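Local structure of nitrite oxidoreductase subunit A (7B04) at residues V89-D94 and W110-C115; D71-R76 and S711-F716; R944-M949 and G1111-K1116; V952-I957 and M1002-Y1007. The protein is the molybdenum-carrying subunit of a molybdopterin oxidoreductase related to NarG, binding an iron/sulfur cluster, two MD1 groups and a molybdenum atom. All blocks are in the same frame, centred on the assembly; numbering follows the deposited sequence.

Contact 1. Residues V89-D94 and W110-C115; sequences VEQNYD and WNPRMC. With SF4 (iron/sulfur cluster), chain C.
The loop that delivers Cys115 to the iron/sulfur cluster runs back along the end of strand 85-91, where Pro112 packs on Gln91 and Tyr93, and Met114 on Gln91. Gln91 carries the middle: with CG anti to the carbonyl carbon (chi1 -69°), CG lies alongside Pro112 CB at 3.5 Å, and the bend at chi2 (87°) turns the amide across Met114, NE2 standing 3.3 Å from Met114 CB. The amide oxygen is held by Tyr119. Pro112, after a cis peptide bond, also lies beside the Tyr93 ring, with its CB 3.7 Å from Tyr93 CZ. Farther along, Asn111 ND2 approaches Tyr93 CD1 to 3.5 Å; the amide and ring planes are 80° apart. His95 takes the Asn111 oxygen, and the Tyr93 hydroxyl bonds to Ser260 of the subunit B chain, which closes over this side. Beyond the packing, Cys115 SG binds iron FE3 at 2.2 Å, and Met114 turns CG toward the cluster. Cys115 follows the ligand Cys75 in the chain after the hairpin of strands 76-82 and 85-91; this is the cluster-binding region near the N-terminus that is characteristic of NarG-like molybdopterin oxidoreductases.

Contact 2. Residues D71-R76 and S711-F716; sequences DTHACR and SCSNPF. With SF4 (iron/sulfur cluster), chain C.
Thr72 and His73 turn their carbonyls toward the side chains of Ser711 and Asn714, and polar contacts to these two oxygens come first. Ser711 OG donates to Thr72 O at 2.6 Å, coming from well above the carbonyl plane. The same hydroxyl accepts from Ser713 N at 3.1 Å in a nearly straight bond (170°), which makes an ST turn and fixes the hydroxyl between the two loops. Ser713 OG also lies 2.6 Å from Thr72 O. Asn714 ND2 reaches His73 O at 2.9 Å, a weak, bent bond; Arg113 donates to this same carbonyl oxygen.

Looser packing follows. Thr72 OG1, set opposite its own backbone N (chi1 -160°), lies 3.5 Å from Cys712 SG, while Thr72 CG2 rests over one face of the His73 ring, toward its rim.

Metal ligation belongs to the 71-76 loop alone: Asp71 OD2 binds iron FE1 at 2.1 Å and Cys75 SG binds iron FE4 at 2.3 Å. Thr72 and His73, whose carbonyls are met by 711-716, thus lie between two iron ligands. Asp71 also touches an MD1.

The first loop links strands 61-66 and 76-82, the second strands 707-709 and 716-720; helix 314-321 packs against both, through Pro315 on His73 and Glu316 on Asn714.

Contact 3. Residues R944-M949 and G1111-K1116; sequences RMDKRM and GGMGGK
Arg948 reaches from the type I turn Asp946-Met949 onto the glycine-rich loop 1111-1116. Its CB points toward that loop, and the chain runs straight through CG before bending at CD (chi3 -67°), which swings the head back beside Asp946. There NE donates to Asp946 OD1 at 3.3 Å along a nearly straight path (167°), in the guanidinium plane and on the syn lone pair. CZ comes next, with Gly1115 N 3.8 Å away over the centre of one guanidinium face; this backbone N is itself spent on Gly1112 O, closing a turn. At the tip, NH2 makes a weak bond to Asp946 OD2 at 3.1 Å that completes the salt bridge, and Gly1111 O lies at the edge of the guanidinium, near its plane. NH1 bonds to Glu1109 and to the carbonyl of Asn1110.

Separately, Met1113 bends at chi2 and chi3 to lay its sulfur on the turn, SD lying 3.4 Å from Asp946 CA, while its CE sits 4.0 Å from Met945 CB. The two methionines also pack on Lys137 of the subunit B chain. A water bridges the loops, donating to Asp946 OD2 at 2.6 Å and to Gly1111 O. Asp946 OD2 also pairs with Arg1004, and two flanking arginines would probably favour the ionised carboxylate. Asp946 thus orients Arg948 within its own turn, whereas the join to 1111-1116 rests on guanidinium-backbone packing, Met1113 and the bridging water.

Contact 4. Residues V952-I957 and M1002-Y1007; sequences VGEHQI and MLRAKY
Arg1004 NE donates to Glu954 OE2 at 2.7 Å (159°), a salt bridge from the loop just before strand 956-959 to strand 1001-1007. The arginine chain is extended from CG to NE, so its CD and NE pass across the glutamate end. The acceptor lies near the guanidinium plane, yet the donor approaches OE2 from well above the carboxylate plane, and the two flat groups stand 73° apart. Glu954 OE1 is engaged by Tyr974.

The backbones then pair in parallel: Ile957 N donates to Arg1004 O at 2.9 Å and Lys1006 N to Ile957 O at 2.8 Å, so Ile957 bonds to the residues on both sides of Ala1005. Ile957 and Leu1003 cross at about a right angle, CG2 of Ile957 being 3.6 Å from CD2 of Leu1003. On the face of Gln956 and Arg1004, Gln956 OE1 touches Lys1006 CD at 3.6 Å; that oxygen bonds to Asn938, and the lysine nitrogen to Glu146 of the subunit B chain.

Strand 956-959 thus lies between strands 1015-1018 and 1001-1007, with 974-978 beyond, in a six-stranded sheet probably equivalent to the C-terminal double-psi barrel of the family; Ile957 and Leu1003 fill in between Met1018 and Val977.

Overall arrangement
Contacts 1 and 2 form one buried site: their centres are 12 Å apart, both supply ligands of the same cluster, and they touch directly through Arg113 and the 71-76 loop. Contact 1 is largely packing of side chains, whereas contact 2 relies on serine and asparagine side chains meeting carbonyls. Contacts 3 and 4, also 12 Å apart between centres, belong to the C-terminal sheet region and share Arg1004 as their link. Contact 4 is buried strand pairing; contact 3, only partly buried, joins two partly exposed loops through an arginine on glycine backbone, a methionine and a water. Between the two groups nearest atoms stay about 16 to 23 Å apart. Subunit B reaches contacts 1, 3 and 4.

Contact 1. Residues V89-D94 and W110-C115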
loop_
_atom_site.group_PDB
_atom_site.type_symbol
_atom_site.label_atom_id
_atom_site.label_comp_id
_atom_site.label_asym_id
_atom_site.label_seq_id
_atom_site.Cartn_x
_atom_site.Cartn_y
_atom_site.Cartn_z
ATOM N N VAL B 89 14.412 -0.988 -7.361
ATOM C CA VAL B 89 14.903 -0.800 -5.976
ATOM C C VAL B 89 14.828 -2.129 -5.249
ATOM O O VAL B 89 14.209 -3.042 -5.747
ATOM C CB VAL B 89 14.019 0.232 -5.285
ATOM C CG1 VAL B 89 12.907 -0.433 -4.545
ATOM C CG2 VAL B 89 14.790 1.131 -4.369
ATOM N N GLU B 90 15.559 -2.258 -4.159
ATOM C CA GLU B 90 15.441 -3.486 -3.353
ATOM C C GLU B 90 15.827 -3.171 -1.926
ATOM O O GLU B 90 16.428 -2.150 -1.688
ATOM C CB GLU B 90 16.347 -4.597 -3.853
ATOM C CG GLU B 90 16.000 -5.941 -3.254
ATOM C CD GLU B 90 16.583 -7.159 -3.911
ATOM O OE1 GLU B 90 16.891 -8.079 -3.208
ATOM O OE2 GLU B 90 16.705 -7.172 -5.110
ATOM N N GLN B 91 15.421 -4.016 -1.005
ATOM C CA GLN B 91 15.830 -3.810 0.374
ATOM C C GLN B 91 17.341 -3.936 0.494
ATOM O O GLN B 91 17.996 -4.630 -0.289
ATOM C CB GLN B 91 15.164 -4.821 1.303
ATOM C CG GLN B 91 13.673 -4.644 1.473
ATOM C CD GLN B 91 12.883 -5.363 0.403
ATOM O OE1 GLN B 91 13.453 -5.924 -0.533
ATOM N NE2 GLN B 91 11.564 -5.372 0.548
ATOM N N ASN B 92 17.898 -3.238 1.477
ATOM C CA ASN B 92 19.339 -3.262 1.659
ATOM C C ASN B 92 19.808 -4.492 2.421
ATOM O O ASN B 92 20.966 -4.893 2.262
ATOM C CB ASN B 92 19.797 -1.997 2.387
ATOM C CG ASN B 92 21.202 -1.583 2.004
ATOM O OD1 ASN B 92 21.796 -2.142 1.082
ATOM N ND2 ASN B 92 21.743 -0.597 2.711
ATOM N N TYR B 93 18.933 -5.110 3.216
ATOM C CA TYR B 93 19.299 -6.227 4.086
ATOM C C TYR B 93 20.516 -5.843 4.930
ATOM O O TYR B 93 21.584 -6.454 4.867
ATOM C CB TYR B 93 19.548 -7.501 3.272
ATOM C CG TYR B 93 18.278 -8.198 2.828
ATOM C CD1 TYR B 93 17.696 -9.191 3.608
ATOM C CD2 TYR B 93 17.659 -7.861 1.630
ATOM C CE1 TYR B 93 16.535 -9.828 3.208
ATOM C CE2 TYR B 93 16.497 -8.495 1.222
ATOM C CZ TYR B 93 15.942 -9.476 2.014
ATOM O OH TYR B 93 14.786 -10.110 1.616
ATOM N N ASP B 94 20.325 -4.781 5.717
ATOM C CA ASP B 94 21.412 -4.112 6.414
ATOM C C ASP B 94 21.225 -3.968 7.919
ATOM O O ASP B 94 22.108 -3.407 8.578
ATOM C CB ASP B 94 21.602 -2.712 5.825
ATOM C CG ASP B 94 20.309 -1.915 5.823
ATOM O OD1 ASP B 94 19.244 -2.509 6.108
ATOM O OD2 ASP B 94 20.350 -0.701 5.537
ATOM N N TRP B 110 15.175 -7.629 11.805
ATOM C CA TRP B 110 14.496 -6.372 11.415
ATOM C C TRP B 110 14.263 -6.354 9.905
ATOM O O TRP B 110 13.503 -5.547 9.446
ATOM C CB TRP B 110 15.384 -5.198 11.834
ATOM C CG TRP B 110 15.173 -4.629 13.201
ATOM C CD1 TRP B 110 15.881 -4.925 14.316
ATOM C CD2 TRP B 110 14.251 -3.601 13.595
ATOM N NE1 TRP B 110 15.448 -4.186 15.376
ATOM C CE2 TRP B 110 14.445 -3.369 14.963
ATOM C CE3 TRP B 110 13.272 -2.865 12.932
ATOM C CZ2 TRP B 110 13.699 -2.447 15.677
ATOM C CZ3 TRP B 110 12.518 -1.970 13.642
ATOM C CH2 TRP B 110 12.734 -1.761 14.994
ATOM N N ASN B 111 14.879 -7.288 9.195
ATOM C CA ASN B 111 14.884 -7.409 7.717
ATOM C C ASN B 111 13.528 -7.888 7.205
ATOM O O ASN B 111 12.806 -8.476 7.979
ATOM C CB ASN B 111 15.958 -8.404 7.281
ATOM C CG ASN B 111 17.365 -7.867 7.321
ATOM O OD1 ASN B 111 17.592 -6.738 7.676
ATOM N ND2 ASN B 111 18.329 -8.671 6.962
ATOM N N PRO B 112 13.205 -7.791 5.899
ATOM C CA PRO B 112 13.698 -6.775 4.966
ATOM C C PRO B 112 13.130 -5.370 5.187
ATOM O O PRO B 112 13.792 -4.431 4.977
ATOM C CB PRO B 112 13.344 -7.380 3.617
ATOM C CG PRO B 112 12.081 -8.088 3.879
ATOM C CD PRO B 112 12.246 -8.649 5.258
ATOM N N ARG B 113 11.860 -5.316 5.543
ATOM C CA ARG B 113 11.175 -4.070 5.937
ATOM C C ARG B 113 11.092 -2.991 4.849
ATOM O O ARG B 113 11.851 -2.063 4.891
ATOM C CB ARG B 113 11.719 -3.693 7.314
ATOM C CG ARG B 113 11.802 -2.220 7.629
ATOM C CD ARG B 113 12.551 -2.212 8.908
ATOM N NE ARG B 113 13.337 -1.036 8.783
ATOM C CZ ARG B 113 12.897 0.123 9.152
ATOM N NH1 ARG B 113 13.655 1.190 9.027
ATOM N NH2 ARG B 113 11.699 0.198 9.678
ATOM N N MET B 114 10.197 -3.154 3.885
ATOM C CA MET B 114 9.941 -2.133 2.880
ATOM C C MET B 114 8.463 -2.228 2.511
ATOM O O MET B 114 7.788 -3.200 2.856
ATOM C CB MET B 114 10.845 -2.337 1.656
ATOM C CG MET B 114 11.334 -1.077 1.003
ATOM S SD MET B 114 12.724 -1.303 -0.123
ATOM C CE MET B 114 12.201 -0.233 -1.469
ATOM N N CYS B 115 7.931 -1.196 1.865
ATOM C CA CYS B 115 6.557 -1.298 1.385
ATOM C C CYS B 115 6.525 -1.356 -0.138
ATOM O O CYS B 115 7.503 -1.029 -0.815
ATOM C CB CYS B 115 5.688 -0.145 1.908
ATOM S SG CYS B 115 5.926 1.444 1.102
HETATM FE FE1 SF4 C . 7.481 3.713 3.729
HETATM FE FE2 SF4 C . 9.435 3.997 1.842
HETATM FE FE3 SF4 C . 7.967 1.690 1.957
HETATM FE FE4 SF4 C . 9.783 2.243 3.920
HETATM S S1 SF4 C . 10.220 1.871 1.716
HETATM S S2 SF4 C . 7.651 1.486 4.203
HETATM S S3 SF4 C . 9.593 4.506 4.059
HETATM S S4 SF4 C . 7.195 3.784 1.474
#

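Contact 2. Residues D71-R76 and S711-F716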
loop_
_atom_site.group_PDB
_atom_site.type_symbol
_atom_site.label_atom_id
_atom_site.label_comp_id
_atom_site.label_asym_id
_atom_site.label_seq_id
_atom_site.Cartn_x
_atom_site.Cartn_y
_atom_site.Cartn_z
ATOM N N ASP B 71 5.997 7.917 6.367
ATOM C CA ASP B 71 5.624 6.482 6.503
ATOM C C ASP B 71 5.654 6.089 7.989
ATOM O O ASP B 71 4.827 5.259 8.415
ATOM C CB ASP B 71 6.539 5.587 5.663
ATOM C CG ASP B 71 5.891 4.276 5.253
ATOM O OD1 ASP B 71 4.775 4.323 4.697
ATOM O OD2 ASP B 71 6.507 3.218 5.492
ATOM N N THR B 72 6.599 6.690 8.718
ATOM C CA THR B 72 6.983 6.404 10.103
ATOM C C THR B 72 8.040 5.310 10.159
ATOM O O THR B 72 8.433 4.892 11.258
ATOM C CB THR B 72 5.810 6.036 11.031
ATOM O OG1 THR B 72 6.216 6.232 12.392
ATOM C CG2 THR B 72 5.405 4.579 10.903
ATOM N N HIS B 73 8.518 4.834 9.010
ATOM C CA HIS B 73 9.495 3.762 8.944
ATOM C C HIS B 73 10.860 4.208 8.447
ATOM O O HIS B 73 11.867 3.651 8.889
ATOM C CB HIS B 73 8.958 2.626 8.069
ATOM C CG HIS B 73 7.675 2.051 8.580
ATOM N ND1 HIS B 73 7.611 1.254 9.701
ATOM C CD2 HIS B 73 6.402 2.178 8.140
ATOM C CE1 HIS B 73 6.355 0.906 9.922
ATOM N NE2 HIS B 73 5.601 1.454 8.988
ATOM N N ALA B 74 10.913 5.199 7.553
ATOM C CA ALA B 74 12.167 5.784 7.072
ATOM C C ALA B 74 13.146 4.702 6.620
ATOM O O ALA B 74 14.295 4.641 7.063
ATOM C CB ALA B 74 12.795 6.683 8.138
ATOM N N CYS B 75 12.672 3.836 5.728
ATOM C CA CYS B 75 13.458 2.683 5.314
ATOM C C CYS B 75 14.750 3.108 4.626
ATOM O O CYS B 75 14.811 4.128 3.933
ATOM C CB CYS B 75 12.639 1.798 4.373
ATOM S SG CYS B 75 11.223 0.988 5.148
ATOM N N ARG B 76 15.788 2.298 4.819
ATOM C CA ARG B 76 17.058 2.475 4.133
ATOM C C ARG B 76 17.019 1.652 2.854
ATOM O O ARG B 76 16.770 0.442 2.891
ATOM C CB ARG B 76 18.221 2.053 5.027
ATOM C CG ARG B 76 19.552 2.079 4.329
ATOM C CD ARG B 76 19.869 3.471 3.835
ATOM N NE ARG B 76 20.244 4.402 4.892
ATOM C CZ ARG B 76 20.583 5.668 4.672
ATOM N NH1 ARG B 76 20.603 6.146 3.435
ATOM N NH2 ARG B 76 20.909 6.456 5.687
ATOM N N SER B 711 12.871 8.207 13.565
ATOM C CA SER B 711 11.533 7.641 13.616
ATOM C C SER B 711 11.137 7.392 15.063
ATOM O O SER B 711 11.971 7.395 15.972
ATOM C CB SER B 711 11.433 6.349 12.799
ATOM O OG SER B 711 10.161 5.744 12.945
ATOM N N CYS B 712 9.839 7.185 15.260
ATOM C CA CYS B 712 9.281 6.842 16.558
ATOM C C CYS B 712 8.955 5.361 16.682
ATOM O O CYS B 712 8.551 4.917 17.762
ATOM C CB CYS B 712 8.027 7.677 16.826
ATOM S SG CYS B 712 6.676 7.370 15.670
ATOM N N SER B 713 9.059 4.634 15.570
ATOM C CA SER B 713 8.770 3.184 15.575
ATOM C C SER B 713 10.061 2.379 15.480
ATOM O O SER B 713 10.002 1.166 15.585
ATOM C CB SER B 713 7.835 2.830 14.485
ATOM O OG SER B 713 8.322 3.311 13.262
ATOM N N ASN B 714 11.184 3.051 15.281
ATOM C CA ASN B 714 12.485 2.348 15.167
ATOM C C ASN B 714 13.581 3.225 15.768
ATOM O O ASN B 714 13.477 4.438 15.705
ATOM C CB ASN B 714 12.765 1.894 13.739
ATOM C CG ASN B 714 12.966 3.057 12.812
ATOM O OD1 ASN B 714 13.552 4.035 13.196
ATOM N ND2 ASN B 714 12.485 2.968 11.597
ATOM N N PRO B 715 14.655 2.643 16.314
ATOM C CA PRO B 715 15.696 3.422 16.941
ATOM C C PRO B 715 16.753 3.962 15.985
ATOM O O PRO B 715 17.655 4.543 16.429
ATOM C CB PRO B 715 16.357 2.365 17.815
ATOM C CG PRO B 715 16.206 1.104 17.036
ATOM C CD PRO B 715 14.838 1.212 16.421
ATOM N N PHE B 716 16.604 3.696 14.701
ATOM C CA PHE B 716 17.612 4.067 13.686
ATOM C C PHE B 716 17.590 5.520 13.266
ATOM O O PHE B 716 16.569 6.158 13.226
ATOM C CB PHE B 716 17.391 3.270 12.411
ATOM C CG PHE B 716 17.035 1.845 12.681
ATOM C CD1 PHE B 716 17.579 1.193 13.757
ATOM C CD2 PHE B 716 16.138 1.180 11.880
ATOM C CE1 PHE B 716 17.245 -0.116 14.021
ATOM C CE2 PHE B 716 15.801 -0.128 12.142
ATOM C CZ PHE B 716 16.367 -0.770 13.206
HETATM FE FE1 SF4 C . 7.481 3.713 3.729
HETATM FE FE2 SF4 C . 9.435 3.997 1.842
HETATM FE FE3 SF4 C . 7.967 1.690 1.957
HETATM FE FE4 SF4 C . 9.783 2.243 3.920
HETATM S S1 SF4 C . 10.220 1.871 1.716
HETATM S S2 SF4 C . 7.651 1.486 4.203
HETATM S S3 SF4 C . 9.593 4.506 4.059
HETATM S S4 SF4 C . 7.195 3.784 1.474
#

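Contact 3. Residues R944-M949 and G1111-K1116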
loop_
_atom_site.group_PDB
_atom_site.type_symbol
_atom_site.label_atom_id
_atom_site.label_comp_id
_atom_site.label_asym_id
_atom_site.label_seq_id
_atom_site.Cartn_x
_atom_site.Cartn_y
_atom_site.Cartn_z
ATOM N N ARG B 944 -8.266 1.442 -19.365
ATOM C CA ARG B 944 -9.468 2.241 -19.127
ATOM C C ARG B 944 -10.579 1.907 -20.125
ATOM O O ARG B 944 -11.029 2.746 -20.906
ATOM C CB ARG B 944 -9.139 3.735 -19.160
ATOM C CG ARG B 944 -8.230 4.194 -18.037
ATOM C CD ARG B 944 -8.070 5.704 -18.047
ATOM N NE ARG B 944 -9.322 6.382 -17.723
ATOM C CZ ARG B 944 -10.057 7.049 -18.606
ATOM N NH1 ARG B 944 -11.167 7.666 -18.222
ATOM N NH2 ARG B 944 -9.668 7.121 -19.871
ATOM N N MET B 945 -11.019 0.648 -20.084
ATOM C CA MET B 945 -12.086 0.217 -20.984
ATOM C C MET B 945 -13.399 0.933 -20.687
ATOM O O MET B 945 -14.178 1.204 -21.609
ATOM C CB MET B 945 -12.268 -1.296 -20.890
ATOM C CG MET B 945 -11.035 -2.081 -21.302
ATOM S SD MET B 945 -11.249 -3.860 -21.121
ATOM C CE MET B 945 -9.590 -4.437 -21.455
ATOM N N ASP B 946 -13.664 1.243 -19.420
ATOM C CA ASP B 946 -14.816 2.057 -19.037
ATOM C C ASP B 946 -14.333 3.500 -18.961
ATOM O O ASP B 946 -13.631 3.882 -18.022
ATOM C CB ASP B 946 -15.395 1.579 -17.710
ATOM C CG ASP B 946 -16.717 2.244 -17.367
ATOM O OD1 ASP B 946 -17.198 3.084 -18.157
ATOM O OD2 ASP B 946 -17.277 1.922 -16.298
ATOM N N LYS B 947 -14.704 4.310 -19.958
ATOM C CA LYS B 947 -14.177 5.669 -20.036
ATOM C C LYS B 947 -14.633 6.543 -18.874
ATOM O O LYS B 947 -13.979 7.550 -18.581
ATOM C CB LYS B 947 -14.528 6.300 -21.384
ATOM C CG LYS B 947 -15.957 6.772 -21.570
ATOM C CD LYS B 947 -16.072 7.480 -22.917
ATOM C CE LYS B 947 -17.428 8.133 -23.121
ATOM N NZ LYS B 947 -17.473 8.875 -24.416
ATOM N N ARG B 948 -15.734 6.188 -18.205
ATOM C CA ARG B 948 -16.185 6.971 -17.055
ATOM C C ARG B 948 -15.161 6.952 -15.926
ATOM O O ARG B 948 -15.142 7.856 -15.082
ATOM C CB ARG B 948 -17.514 6.430 -16.534
ATOM C CG ARG B 948 -18.709 6.601 -17.456
ATOM C CD ARG B 948 -19.934 5.961 -16.832
ATOM N NE ARG B 948 -19.799 4.508 -16.761
ATOM C CZ ARG B 948 -20.554 3.721 -15.999
ATOM N NH1 ARG B 948 -21.501 4.244 -15.233
ATOM N NH2 ARG B 948 -20.360 2.409 -16.001
ATOM N N MET B 949 -14.327 5.922 -15.888
ATOM C CA MET B 949 -13.302 5.788 -14.864
ATOM C C MET B 949 -12.358 6.991 -14.879
ATOM O O MET B 949 -11.832 7.345 -15.945
ATOM C CB MET B 949 -12.553 4.487 -15.104
ATOM C CG MET B 949 -11.406 4.251 -14.207
ATOM S SD MET B 949 -10.680 2.663 -14.639
ATOM C CE MET B 949 -10.240 2.113 -13.013
ATOM N N GLY B 1111 -23.495 0.533 -12.537
ATOM C CA GLY B 1111 -22.111 0.107 -12.621
ATOM C C GLY B 1111 -21.732 -0.511 -13.950
ATOM O O GLY B 1111 -20.538 -0.623 -14.247
ATOM N N GLY B 1112 -22.717 -0.920 -14.753
ATOM C CA GLY B 1112 -22.416 -1.510 -16.045
ATOM C C GLY B 1112 -21.717 -0.534 -16.972
ATOM O O GLY B 1112 -21.860 0.685 -16.857
ATOM N N MET B 1113 -20.902 -1.087 -17.867
ATOM C CA MET B 1113 -20.151 -0.264 -18.809
ATOM C C MET B 1113 -21.117 0.507 -19.703
ATOM O O MET B 1113 -22.039 -0.077 -20.293
ATOM C CB MET B 1113 -19.216 -1.128 -19.644
ATOM C CG MET B 1113 -18.729 -0.483 -20.916
ATOM S SD MET B 1113 -17.006 0.035 -20.749
ATOM C CE MET B 1113 -16.208 -1.562 -20.642
ATOM N N GLY B 1114 -20.922 1.828 -19.761
ATOM C CA GLY B 1114 -21.791 2.720 -20.492
ATOM C C GLY B 1114 -23.063 3.102 -19.755
ATOM O O GLY B 1114 -23.938 3.759 -20.343
ATOM N N GLY B 1115 -23.187 2.720 -18.486
ATOM C CA GLY B 1115 -24.392 2.928 -17.720
ATOM C C GLY B 1115 -25.490 1.920 -17.979
ATOM O O GLY B 1115 -26.575 2.047 -17.396
ATOM N N LYS B 1116 -25.250 0.926 -18.826
ATOM C CA LYS B 1116 -26.255 -0.065 -19.165
ATOM C C LYS B 1116 -25.944 -1.343 -18.396
ATOM O O LYS B 1116 -24.837 -1.894 -18.510
ATOM C CB LYS B 1116 -26.297 -0.306 -20.677
HETATM O O HOH W 1 -17.864 -0.559 -15.985
#

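Contact 4. Residues V952-I957 and M1002-Y1007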
loop_
_atom_site.group_PDB
_atom_site.type_symbol
_atom_site.label_atom_id
_atom_site.label_comp_id
_atom_site.label_asym_id
_atom_site.label_seq_id
_atom_site.Cartn_x
_atom_site.Cartn_y
_atom_site.Cartn_z
ATOM N N VAL B 952 -6.416 5.451 -14.442
ATOM C CA VAL B 952 -6.188 4.009 -14.464
ATOM C C VAL B 952 -6.772 3.348 -13.216
ATOM O O VAL B 952 -6.692 2.124 -13.065
ATOM C CB VAL B 952 -4.694 3.670 -14.634
ATOM C CG1 VAL B 952 -4.254 4.016 -16.075
ATOM C CG2 VAL B 952 -3.845 4.386 -13.614
ATOM N N GLY B 953 -7.335 4.142 -12.308
ATOM C CA GLY B 953 -8.021 3.670 -11.120
ATOM C C GLY B 953 -9.076 4.681 -10.718
ATOM O O GLY B 953 -9.103 5.810 -11.219
ATOM N N GLU B 954 -10.012 4.234 -9.877
ATOM C CA GLU B 954 -10.993 5.119 -9.252
ATOM C C GLU B 954 -11.140 4.745 -7.785
ATOM O O GLU B 954 -11.001 3.581 -7.413
ATOM C CB GLU B 954 -12.367 5.113 -9.934
ATOM C CG GLU B 954 -12.804 3.834 -10.586
ATOM C CD GLU B 954 -14.190 3.966 -11.171
ATOM O OE1 GLU B 954 -14.946 4.824 -10.675
ATOM O OE2 GLU B 954 -14.517 3.237 -12.131
ATOM N N HIS B 955 -11.442 5.740 -6.958
ATOM C CA HIS B 955 -11.634 5.510 -5.535
ATOM C C HIS B 955 -13.007 4.900 -5.279
ATOM O O HIS B 955 -13.961 5.142 -6.023
ATOM C CB HIS B 955 -11.480 6.828 -4.778
ATOM C CG HIS B 955 -11.075 6.665 -3.349
ATOM N ND1 HIS B 955 -9.785 6.368 -2.970
ATOM C CD2 HIS B 955 -11.788 6.783 -2.205
ATOM C CE1 HIS B 955 -9.722 6.296 -1.652
ATOM N NE2 HIS B 955 -10.925 6.545 -1.165
ATOM N N GLN B 956 -13.098 4.099 -4.216
ATOM C CA GLN B 956 -14.268 3.274 -3.948
ATOM C C GLN B 956 -14.703 3.418 -2.494
ATOM O O GLN B 956 -13.908 3.766 -1.617
ATOM C CB GLN B 956 -13.988 1.795 -4.261
ATOM C CG GLN B 956 -12.928 1.161 -3.367
ATOM C CD GLN B 956 -12.590 -0.262 -3.773
ATOM O OE1 GLN B 956 -13.164 -0.804 -4.717
ATOM N NE2 GLN B 956 -11.651 -0.873 -3.059
ATOM N N ILE B 957 -15.987 3.151 -2.251
ATOM C CA ILE B 957 -16.560 3.150 -0.909
ATOM C C ILE B 957 -17.048 1.747 -0.574
ATOM O O ILE B 957 -17.673 1.078 -1.405
ATOM C CB ILE B 957 -17.709 4.174 -0.762
ATOM C CG1 ILE B 957 -18.254 4.153 0.669
ATOM C CG2 ILE B 957 -18.833 3.890 -1.749
ATOM C CD1 ILE B 957 -19.261 5.242 0.960
ATOM N N MET B 1002 -19.187 11.515 -5.716
ATOM C CA MET B 1002 -19.823 10.424 -6.449
ATOM C C MET B 1002 -18.734 9.409 -6.755
ATOM O O MET B 1002 -17.873 9.658 -7.608
ATOM C CB MET B 1002 -20.465 10.899 -7.748
ATOM C CG MET B 1002 -21.313 9.825 -8.392
ATOM S SD MET B 1002 -22.267 10.373 -9.819
ATOM C CE MET B 1002 -20.932 10.637 -10.972
ATOM N N LEU B 1003 -18.708 8.329 -5.985
ATOM C CA LEU B 1003 -17.765 7.243 -6.185
ATOM C C LEU B 1003 -18.512 5.919 -6.306
ATOM O O LEU B 1003 -19.715 5.822 -6.037
ATOM C CB LEU B 1003 -16.736 7.224 -5.056
ATOM C CG LEU B 1003 -17.112 6.555 -3.738
ATOM C CD1 LEU B 1003 -15.894 6.591 -2.836
ATOM C CD2 LEU B 1003 -18.311 7.214 -3.064
ATOM N N ARG B 1004 -17.765 4.891 -6.698
ATOM C CA ARG B 1004 -18.299 3.545 -6.833
ATOM C C ARG B 1004 -18.453 2.866 -5.480
ATOM O O ARG B 1004 -17.674 3.096 -4.552
ATOM C CB ARG B 1004 -17.388 2.689 -7.713
ATOM C CG ARG B 1004 -17.556 2.905 -9.204
ATOM C CD ARG B 1004 -16.761 1.858 -9.959
ATOM N NE ARG B 1004 -16.770 2.028 -11.410
ATOM C CZ ARG B 1004 -17.655 1.472 -12.231
ATOM N NH1 ARG B 1004 -18.632 0.716 -11.749
ATOM N NH2 ARG B 1004 -17.566 1.677 -13.539
ATOM N N ALA B 1005 -19.456 1.997 -5.392
ATOM C CA ALA B 1005 -19.741 1.220 -4.199
ATOM C C ALA B 1005 -19.180 -0.188 -4.352
ATOM O O ALA B 1005 -19.162 -0.753 -5.448
ATOM C CB ALA B 1005 -21.247 1.152 -3.937
ATOM N N LYS B 1006 -18.716 -0.750 -3.238
ATOM C CA LYS B 1006 -18.118 -2.079 -3.222
ATOM C C LYS B 1006 -18.758 -2.893 -2.112
ATOM O O LYS B 1006 -18.752 -2.474 -0.950
ATOM C CB LYS B 1006 -16.603 -1.999 -3.016
ATOM C CG LYS B 1006 -15.945 -3.351 -2.784
ATOM C CD LYS B 1006 -14.476 -3.218 -2.415
ATOM C CE LYS B 1006 -13.891 -4.568 -2.023
ATOM N NZ LYS B 1006 -12.466 -4.476 -1.601
ATOM N N TYR B 1007 -19.306 -4.053 -2.466
ATOM C CA TYR B 1007 -19.860 -4.953 -1.463
ATOM C C TYR B 1007 -18.732 -5.534 -0.625
ATOM O O TYR B 1007 -17.813 -6.163 -1.159
ATOM C CB TYR B 1007 -20.656 -6.079 -2.120
ATOM C CG TYR B 1007 -22.035 -5.688 -2.596
ATOM C CD1 TYR B 1007 -22.496 -4.386 -2.466
ATOM C CD2 TYR B 1007 -22.880 -6.628 -3.172
ATOM C CE1 TYR B 1007 -23.753 -4.031 -2.906
ATOM C CE2 TYR B 1007 -24.142 -6.280 -3.612
ATOM C CZ TYR B 1007 -24.574 -4.979 -3.476
ATOM O OH TYR B 1007 -25.830 -4.627 -3.911
#